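Local coordinates for protein predicted sugar phosphatases of the HAD superfamily (Cytophaga hutchinsonii, PDB 2HX1) that probably hydrolyses phosphate esters of sugars or related small metabolites, as a magnesium-binding member of the haloacid dehalogenase (HAD) superfamily, at residues E61-S66 against I80-M85; L136-D141 against G185-M190; Y173-T176 against V180-A183. One frame throughout, in Å; residues are numbered along the deposited sequence. Where two conformers were deposited one is given.

Contact 1 of 3, residues E61-S66 against I80-M85; sequences EQLADS and IISSGM
Leu63 and Ile80 meet where helix 60-69 lies against the edge strand of the six-stranded parallel sheet. One methyl of Leu63, CD1, does most of the touching: it sits 3.7 Å from Ile80 CG2 and also rests on the CB of Ser82, so a single branch spans two residues whose side chains leave the strand on the same face. While CG2 of Ile80 meets that methyl, its CG1-CD1 arm reaches the helix backbone. With CG1 beside the backbone N (chi1 -53°) and the chain extended beyond it, Ile80 CD1 comes 3.5 Å from Ala64 N and 3.9 Å from Ala64 CB, and touches Leu63 CB as well. The short side chain of Ala64 is consistent with this close approach. This is the tight side of the contact, fully buried, and Tyr67 of the same helix also packs on Ile80.

On the other side of the helix the chemistry changes. Glu61, Gln62, Asp65 and Ser66 carry the polar face, partly or fully exposed to solvent, and none of them meets the strand. The elements belong to a beta-alpha-beta unit, strand 48-53, helix 60-69 and strand 80-82, in the Rossmann-like core of the HAD fold; short segments of helix and strand run at 127° to each other.

Ser82 marks the border between the apolar contact and the polar turn. Its CB faces Leu63, while OG, anti to the backbone N (chi1 158°), bonds to Asp55 O and accepts from Gly84 N at 3.2 Å, capping the helix that starts at once. The segments meet almost wholly through carbon, which implies that shape and burial hold helix to sheet here, with the polar demand of Ser82 met by the strand-to-helix turn and the neighbouring loop.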
loop_
_atom_site.group_PDB
_atom_site.type_symbol
_atom_site.label_atom_id
_atom_site.label_comp_id
_atom_site.label_asym_id
_atom_site.label_seq_id
_atom_site.Cartn_x
_atom_site.Cartn_y
_atom_site.Cartn_z
ATOM N N GLU A 61 -29.244 -18.369 12.409
ATOM C CA GLU A 61 -30.711 -18.533 12.448
ATOM C C GLU A 61 -31.428 -17.494 11.590
ATOM O O GLU A 61 -32.347 -17.827 10.861
ATOM C CB GLU A 61 -31.233 -18.444 13.913
ATOM C CG GLU A 61 -30.531 -19.433 14.928
ATOM C CD GLU A 61 -29.295 -18.820 15.698
ATOM O OE1 GLU A 61 -29.477 -18.237 16.811
ATOM O OE2 GLU A 61 -28.149 -18.948 15.211
ATOM N N GLN A 62 -30.989 -16.239 11.682
ATOM C CA GLN A 62 -31.526 -15.130 10.869
ATOM C C GLN A 62 -31.078 -15.209 9.430
ATOM O O GLN A 62 -31.848 -14.906 8.541
ATOM C CB GLN A 62 -31.128 -13.765 11.457
ATOM C CG GLN A 62 -31.897 -13.391 12.737
ATOM C CD GLN A 62 -31.373 -12.090 13.421
ATOM O OE1 GLN A 62 -30.152 -11.937 13.710
ATOM N NE2 GLN A 62 -32.300 -11.152 13.682
ATOM N N LEU A 63 -29.840 -15.629 9.191
ATOM C CA LEU A 63 -29.368 -15.882 7.834
ATOM C C LEU A 63 -30.208 -16.972 7.161
ATOM O O LEU A 63 -30.571 -16.832 5.988
ATOM C CB LEU A 63 -27.882 -16.280 7.859
ATOM C CG LEU A 63 -26.838 -15.253 8.296
ATOM C CD1 LEU A 63 -25.458 -15.945 8.394
ATOM C CD2 LEU A 63 -26.818 -14.130 7.289
ATOM N N ALA A 64 -30.532 -18.033 7.904
ATOM C CA ALA A 64 -31.407 -19.108 7.391
ATOM C C ALA A 64 -32.830 -18.614 7.150
ATOM O O ALA A 64 -33.444 -18.981 6.153
ATOM C CB ALA A 64 -31.419 -20.339 8.326
ATOM N N ASP A 65 -33.340 -17.775 8.056
ATOM C CA ASP A 65 -34.679 -17.182 7.909
ATOM C C ASP A 65 -34.795 -16.381 6.628
ATOM O O ASP A 65 -35.826 -16.398 5.978
ATOM C CB ASP A 65 -35.003 -16.276 9.107
ATOM C CG ASP A 65 -36.396 -15.622 9.006
ATOM O OD1 ASP A 65 -37.409 -16.351 8.984
ATOM O OD2 ASP A 65 -36.466 -14.371 8.947
ATOM N N SER A 66 -33.725 -15.686 6.250
ATOM C CA SER A 66 -33.707 -14.962 4.977
ATOM C C SER A 66 -33.895 -15.849 3.781
ATOM O O SER A 66 -34.562 -15.443 2.851
ATOM C CB SER A 66 -32.404 -14.197 4.756
ATOM O OG SER A 66 -32.132 -13.334 5.834
ATOM N N ILE A 80 -25.377 -23.255 7.963
ATOM C CA ILE A 80 -24.758 -21.955 7.754
ATOM C C ILE A 80 -23.598 -21.717 8.725
ATOM O O ILE A 80 -23.781 -21.549 9.938
ATOM C CB ILE A 80 -25.787 -20.825 7.840
ATOM C CG1 ILE A 80 -26.958 -21.114 6.878
ATOM C CG2 ILE A 80 -25.142 -19.487 7.492
ATOM C CD1 ILE A 80 -27.921 -20.003 6.682
ATOM N N ILE A 81 -22.402 -21.701 8.169
ATOM C CA ILE A 81 -21.202 -21.404 8.928
ATOM C C ILE A 81 -20.761 -19.997 8.554
ATOM O O ILE A 81 -20.425 -19.728 7.416
ATOM C CB ILE A 81 -20.063 -22.392 8.602
ATOM C CG1 ILE A 81 -20.537 -23.854 8.730
ATOM C CG2 ILE A 81 -18.881 -22.102 9.510
ATOM C CD1 ILE A 81 -19.613 -24.874 8.002
ATOM N N SER A 82 -20.759 -19.101 9.525
ATOM C CA SER A 82 -20.584 -17.695 9.275
ATOM C C SER A 82 -19.426 -17.154 10.089
ATOM O O SER A 82 -19.188 -17.622 11.205
ATOM C CB SER A 82 -21.892 -17.032 9.736
ATOM O OG SER A 82 -21.740 -15.668 10.022
ATOM N N SER A 83 -18.770 -16.117 9.590
ATOM C CA SER A 83 -17.618 -15.564 10.305
ATOM C C SER A 83 -18.060 -14.883 11.602
ATOM O O SER A 83 -17.266 -14.747 12.531
ATOM C CB SER A 83 -16.798 -14.627 9.428
ATOM O OG SER A 83 -17.526 -13.476 9.116
ATOM N N GLY A 84 -19.332 -14.508 11.696
ATOM C CA GLY A 84 -19.862 -13.986 12.956
ATOM C C GLY A 84 -19.726 -14.949 14.125
ATOM O O GLY A 84 -19.619 -14.520 15.285
HETATM N N MSE A 85 -19.698 -16.249 13.828
HETATM C CA MSE A 85 -19.483 -17.251 14.871
HETATM C C MSE A 85 -18.075 -17.138 15.460
HETATM O O MSE A 85 -17.876 -17.330 16.669
HETATM C CB MSE A 85 -19.721 -18.646 14.310
HETATM C CG MSE A 85 -21.203 -18.878 13.945
HETATM SE SE MSE A 85 -21.498 -20.311 12.661
HETATM C CE MSE A 85 -20.480 -21.780 13.566
#

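Contact 2 of 3, residues L136-D141 against G185-M190; sequences LVLLDD and GGVATM. With EDO (1,2-ethanediol), chain N.
In the second alpha/beta domain, probably the cap of this HAD protein and consistent with a C2-type cap, the core is a five-stranded parallel sheet. Its central strand 133-138 ends beneath helix 184-195, and Leu138, the last residue, packs against Ala188 on that helix. CD2 of Leu138 is the atom that does the work. It lies 3.8 Å from Ala188 CA and 3.9 Å from Ala188 CB, and touches CG1 of Val187 more loosely, so the methyl rests on the helix backbone between two small side chains. The chi1 of Leu138 (-97°) departs from a staggered value, and with chi2 near 50° it sets CD2 against the helix. Phe199 of strand 199-202, two strands along the sheet, packs on both Leu138 and Ala188.

Val187 faces two ways. CG1, anti to the backbone N (chi1 173°), goes to the leucine, whereas CG2 points to the loop after the strand, where it comes only loosely near Asp141 CB at 4.5 Å. Trp146 and Leu150 of helix 146-159 also pack on Val187.

Past the strand the chemistry turns polar. The carboxylate of Asp141 leads away from the helix, its OD2 bonded to Tyr173 OH, and Phe147 of the second subunit packs against this aspartate. Asp140 OD1 accepts from Glu142 N within the loop and also takes a bond from a bound 1,2-ethanediol, probably left by the crystallisation liquor. The diol's O2 lies 3.2 Å from Asp140 OD1, the bonded partner, and 3.1 Å from Asp141 OD1, a close approach.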
loop_
_atom_site.group_PDB
_atom_site.type_symbol
_atom_site.label_atom_id
_atom_site.label_comp_id
_atom_site.label_asym_id
_atom_site.label_seq_id
_atom_site.Cartn_x
_atom_site.Cartn_y
_atom_site.Cartn_z
ATOM N N LEU A 136 -13.950 -3.180 19.844
ATOM C CA LEU A 136 -14.762 -2.554 18.810
ATOM C C LEU A 136 -15.075 -3.608 17.762
ATOM O O LEU A 136 -14.156 -4.263 17.273
ATOM C CB LEU A 136 -13.985 -1.408 18.157
ATOM C CG LEU A 136 -14.558 -0.847 16.854
ATOM C CD1 LEU A 136 -15.892 -0.137 17.154
ATOM C CD2 LEU A 136 -13.548 0.086 16.184
ATOM N N VAL A 137 -16.347 -3.760 17.402
ATOM C CA VAL A 137 -16.717 -4.612 16.248
ATOM C C VAL A 137 -17.420 -3.847 15.147
ATOM O O VAL A 137 -18.312 -3.050 15.409
ATOM C CB VAL A 137 -17.556 -5.813 16.684
ATOM C CG1 VAL A 137 -16.751 -6.627 17.620
ATOM C CG2 VAL A 137 -18.848 -5.371 17.385
ATOM N N LEU A 138 -16.994 -4.079 13.911
ATOM C CA LEU A 138 -17.658 -3.546 12.716
ATOM C C LEU A 138 -18.591 -4.632 12.126
ATOM O O LEU A 138 -18.147 -5.724 11.776
ATOM C CB LEU A 138 -16.614 -3.054 11.697
ATOM C CG LEU A 138 -16.324 -1.546 11.735
ATOM C CD1 LEU A 138 -16.043 -1.133 13.174
ATOM C CD2 LEU A 138 -15.171 -1.176 10.822
ATOM N N LEU A 139 -19.898 -4.348 12.089
ATOM C CA LEU A 139 -20.916 -5.392 11.801
ATOM C C LEU A 139 -21.740 -5.128 10.533
ATOM O O LEU A 139 -22.133 -6.079 9.839
ATOM C CB LEU A 139 -21.894 -5.545 12.974
ATOM C CG LEU A 139 -21.317 -5.983 14.322
ATOM C CD1 LEU A 139 -22.361 -5.763 15.374
ATOM C CD2 LEU A 139 -20.893 -7.461 14.285
ATOM N N ASP A 140 -22.039 -3.860 10.273
ATOM C CA ASP A 140 -22.922 -3.478 9.164
ATOM C C ASP A 140 -22.563 -2.043 8.724
ATOM O O ASP A 140 -22.213 -1.221 9.537
ATOM C CB ASP A 140 -24.386 -3.586 9.616
ATOM C CG ASP A 140 -25.371 -3.654 8.458
ATOM O OD1 ASP A 140 -25.472 -2.680 7.704
ATOM O OD2 ASP A 140 -26.081 -4.674 8.309
ATOM N N ASP A 141 -22.620 -1.766 7.421
ATOM C CA ASP A 141 -22.372 -0.416 6.906
ATOM C C ASP A 141 -23.510 0.561 7.238
ATOM O O ASP A 141 -23.305 1.788 7.288
ATOM C CB ASP A 141 -22.120 -0.447 5.396
ATOM C CG ASP A 141 -23.311 -1.002 4.624
ATOM O OD1 ASP A 141 -23.539 -2.213 4.745
ATOM O OD2 ASP A 141 -23.997 -0.236 3.909
ATOM N N GLY A 185 -16.563 -4.422 5.463
ATOM C CA GLY A 185 -15.133 -4.654 5.266
ATOM C C GLY A 185 -14.479 -3.475 4.622
ATOM O O GLY A 185 -13.318 -3.159 4.890
ATOM N N GLY A 186 -15.224 -2.810 3.759
ATOM C CA GLY A 186 -14.741 -1.610 3.079
ATOM C C GLY A 186 -14.646 -0.451 4.039
ATOM O O GLY A 186 -13.717 0.325 3.972
ATOM N N VAL A 187 -15.603 -0.341 4.947
ATOM C CA VAL A 187 -15.518 0.655 6.006
ATOM C C VAL A 187 -14.245 0.454 6.850
ATOM O O VAL A 187 -13.574 1.420 7.199
ATOM C CB VAL A 187 -16.783 0.641 6.894
ATOM C CG1 VAL A 187 -16.634 1.566 8.134
ATOM C CG2 VAL A 187 -17.970 1.052 6.077
ATOM N N ALA A 188 -13.932 -0.795 7.202
ATOM C CA ALA A 188 -12.694 -1.093 7.914
ATOM C C ALA A 188 -11.512 -0.664 7.062
ATOM O O ALA A 188 -10.600 -0.032 7.567
ATOM C CB ALA A 188 -12.612 -2.602 8.261
ATOM N N THR A 189 -11.534 -1.010 5.769
ATOM C CA THR A 189 -10.458 -0.648 4.853
ATOM C C THR A 189 -10.211 0.871 4.853
ATOM O O THR A 189 -9.057 1.326 4.845
ATOM C CB THR A 189 -10.762 -1.152 3.416
ATOM O OG1 THR A 189 -10.761 -2.588 3.400
ATOM C CG2 THR A 189 -9.735 -0.641 2.425
HETATM N N MSE A 190 -11.303 1.642 4.855
HETATM C CA MSE A 190 -11.238 3.103 4.857
HETATM C C MSE A 190 -10.654 3.614 6.130
HETATM O O MSE A 190 -9.847 4.533 6.118
HETATM C CB MSE A 190 -12.633 3.678 4.719
HETATM C CG MSE A 190 -13.190 3.502 3.329
HETATM SE SE MSE A 190 -15.012 4.181 3.136
HETATM C CE MSE A 190 -15.677 4.309 4.852
HETATM C C1 EDO N . -28.447 -3.778 3.668
HETATM O O1 EDO N . -27.590 -3.501 2.550
HETATM C C2 EDO N . -27.606 -4.176 4.869
HETATM O O2 EDO N . -26.248 -3.712 4.731
#

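Contact 3 of 3, residues Y173-T176 against V180-A183; sequences YPLT and VAIA. With EDO (1,2-ethanediol), chain N.
Tyr173 and Ala181 are joined by a pair of short backbone bonds, both 2.7 Å: Tyr173 N gives to Ala181 O, and Ala181 N gives to Tyr173 O. The N-H...O angles are 159° and 151°, so all four peptide atoms of the pair are satisfied across the strands. Tyr173 O has a further neighbour, the CA of Val180 at 3.1 Å, close enough for a CA-H...O contact.

The pair is the hydrogen-bonded step of a beta hairpin, strand 172-174 against 180-182. In the next step Pro174 faces Val180 as a non-hydrogen-bonded pair, which suits a proline that has no N-H to give. On the outer side of 180-182 the amides look to the second subunit: Val180 N bonds Asn155 OD1 and Ile182 N bonds Asn151 OD1, both of that neighbouring chain. At the turn, Thr176 OG1 accepts from Thr178 N and Asp179 N. The Tyr173 side chain lies about 4 Å from a bound HEPES molecule, the Pro174 side chain about 8 Å from the magnesium ion.

The chi1 of Tyr173 (59°) brings the ring back over Ala181, and a near-perpendicular chi2 presents its face. Ala181 CB lies over that face, displaced toward the rim, 3.6 Å from the centroid, a CH-pi contact. CD2 of Leu175 meets the same methyl, while Ala183 CB lies at the ring's edge, 3.7 Å from Tyr173 CD1. Besides its bond to Asp141, Tyr173 OH accepts from O1 of the 1,2-ethanediol at 3.0 Å.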
loop_
_atom_site.group_PDB
_atom_site.type_symbol
_atom_site.label_atom_id
_atom_site.label_comp_id
_atom_site.label_asym_id
_atom_site.label_seq_id
_atom_site.Cartn_x
_atom_site.Cartn_y
_atom_site.Cartn_z
ATOM N N TYR A 173 -20.269 -4.168 -2.241
ATOM C CA TYR A 173 -21.248 -5.128 -2.760
ATOM C C TYR A 173 -22.112 -4.502 -3.857
ATOM O O TYR A 173 -22.377 -3.289 -3.836
ATOM C CB TYR A 173 -22.147 -5.676 -1.637
ATOM C CG TYR A 173 -22.994 -4.675 -0.803
ATOM C CD1 TYR A 173 -22.454 -4.050 0.305
ATOM C CD2 TYR A 173 -24.349 -4.426 -1.086
ATOM C CE1 TYR A 173 -23.183 -3.172 1.096
ATOM C CE2 TYR A 173 -25.113 -3.526 -0.273
ATOM C CZ TYR A 173 -24.507 -2.914 0.821
ATOM O OH TYR A 173 -25.178 -2.030 1.659
ATOM N N PRO A 174 -22.556 -5.311 -4.831
ATOM C CA PRO A 174 -23.488 -4.781 -5.798
ATOM C C PRO A 174 -24.826 -4.447 -5.161
ATOM O O PRO A 174 -25.326 -5.214 -4.350
ATOM C CB PRO A 174 -23.658 -5.922 -6.794
ATOM C CG PRO A 174 -22.542 -6.874 -6.537
ATOM C CD PRO A 174 -22.230 -6.724 -5.100
ATOM N N LEU A 175 -25.365 -3.280 -5.529
ATOM C CA LEU A 175 -26.633 -2.763 -5.013
ATOM C C LEU A 175 -27.729 -2.840 -6.087
ATOM O O LEU A 175 -28.882 -3.220 -5.826
ATOM C CB LEU A 175 -26.432 -1.321 -4.578
ATOM C CG LEU A 175 -27.475 -0.723 -3.640
ATOM C CD1 LEU A 175 -27.692 -1.614 -2.402
ATOM C CD2 LEU A 175 -27.067 0.716 -3.233
ATOM N N THR A 176 -27.355 -2.461 -7.292
ATOM C CA THR A 176 -28.203 -2.596 -8.453
ATOM C C THR A 176 -27.337 -3.179 -9.553
ATOM O O THR A 176 -26.197 -3.544 -9.324
ATOM C CB THR A 176 -28.772 -1.216 -8.917
ATOM O OG1 THR A 176 -27.710 -0.410 -9.442
ATOM C CG2 THR A 176 -29.459 -0.474 -7.758
ATOM N N VAL A 180 -22.700 -0.032 -6.880
ATOM C CA VAL A 180 -22.226 -0.793 -5.734
ATOM C C VAL A 180 -22.442 0.039 -4.457
ATOM O O VAL A 180 -22.820 1.228 -4.502
ATOM C CB VAL A 180 -20.723 -1.164 -5.832
ATOM C CG1 VAL A 180 -20.397 -1.831 -7.162
ATOM C CG2 VAL A 180 -19.848 0.066 -5.631
ATOM N N ALA A 181 -22.219 -0.611 -3.323
ATOM C CA ALA A 181 -22.291 0.011 -2.025
ATOM C C ALA A 181 -21.059 -0.441 -1.238
ATOM O O ALA A 181 -20.553 -1.558 -1.431
ATOM C CB ALA A 181 -23.563 -0.421 -1.314
ATOM N N ILE A 182 -20.554 0.444 -0.399
ATOM C CA ILE A 182 -19.422 0.131 0.444
ATOM C C ILE A 182 -19.914 -0.805 1.550
ATOM O O ILE A 182 -20.906 -0.503 2.225
ATOM C CB ILE A 182 -18.816 1.409 1.029
ATOM C CG1 ILE A 182 -18.311 2.321 -0.095
ATOM C CG2 ILE A 182 -17.675 1.093 1.941
ATOM C CD1 ILE A 182 -18.033 3.747 0.360
ATOM N N ALA A 183 -19.229 -1.939 1.709
ATOM C CA ALA A 183 -19.587 -2.975 2.687
ATOM C C ALA A 183 -18.814 -2.720 3.947
ATOM O O ALA A 183 -17.916 -1.875 3.970
ATOM C CB ALA A 183 -19.269 -4.368 2.176
HETATM C C1 EDO N . -28.447 -3.778 3.668
HETATM O O1 EDO N . -27.590 -3.501 2.550
HETATM C C2 EDO N . -27.606 -4.176 4.869
HETATM O O2 EDO N . -26.248 -3.712 4.731
#

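Contacts 1 and 2 are both buried and apolar, each a helix packed on a parallel sheet by leucine, isoleucine, valine and alanine, but they serve different sheets, the six-stranded one and the five-stranded one, with centres about 18 Å apart. Contact 3, partly exposed, relies on backbone bonding and an aromatic face instead. It joins contact 2 directly: the Asp141-Tyr173 pair links them, strand 180-182 runs on into helix 184-195, and Ile182 packs on Val187 and Met190. These two also share the 1,2-ethanediol and the second subunit, whereas no other chain of the assembly touches contact 1.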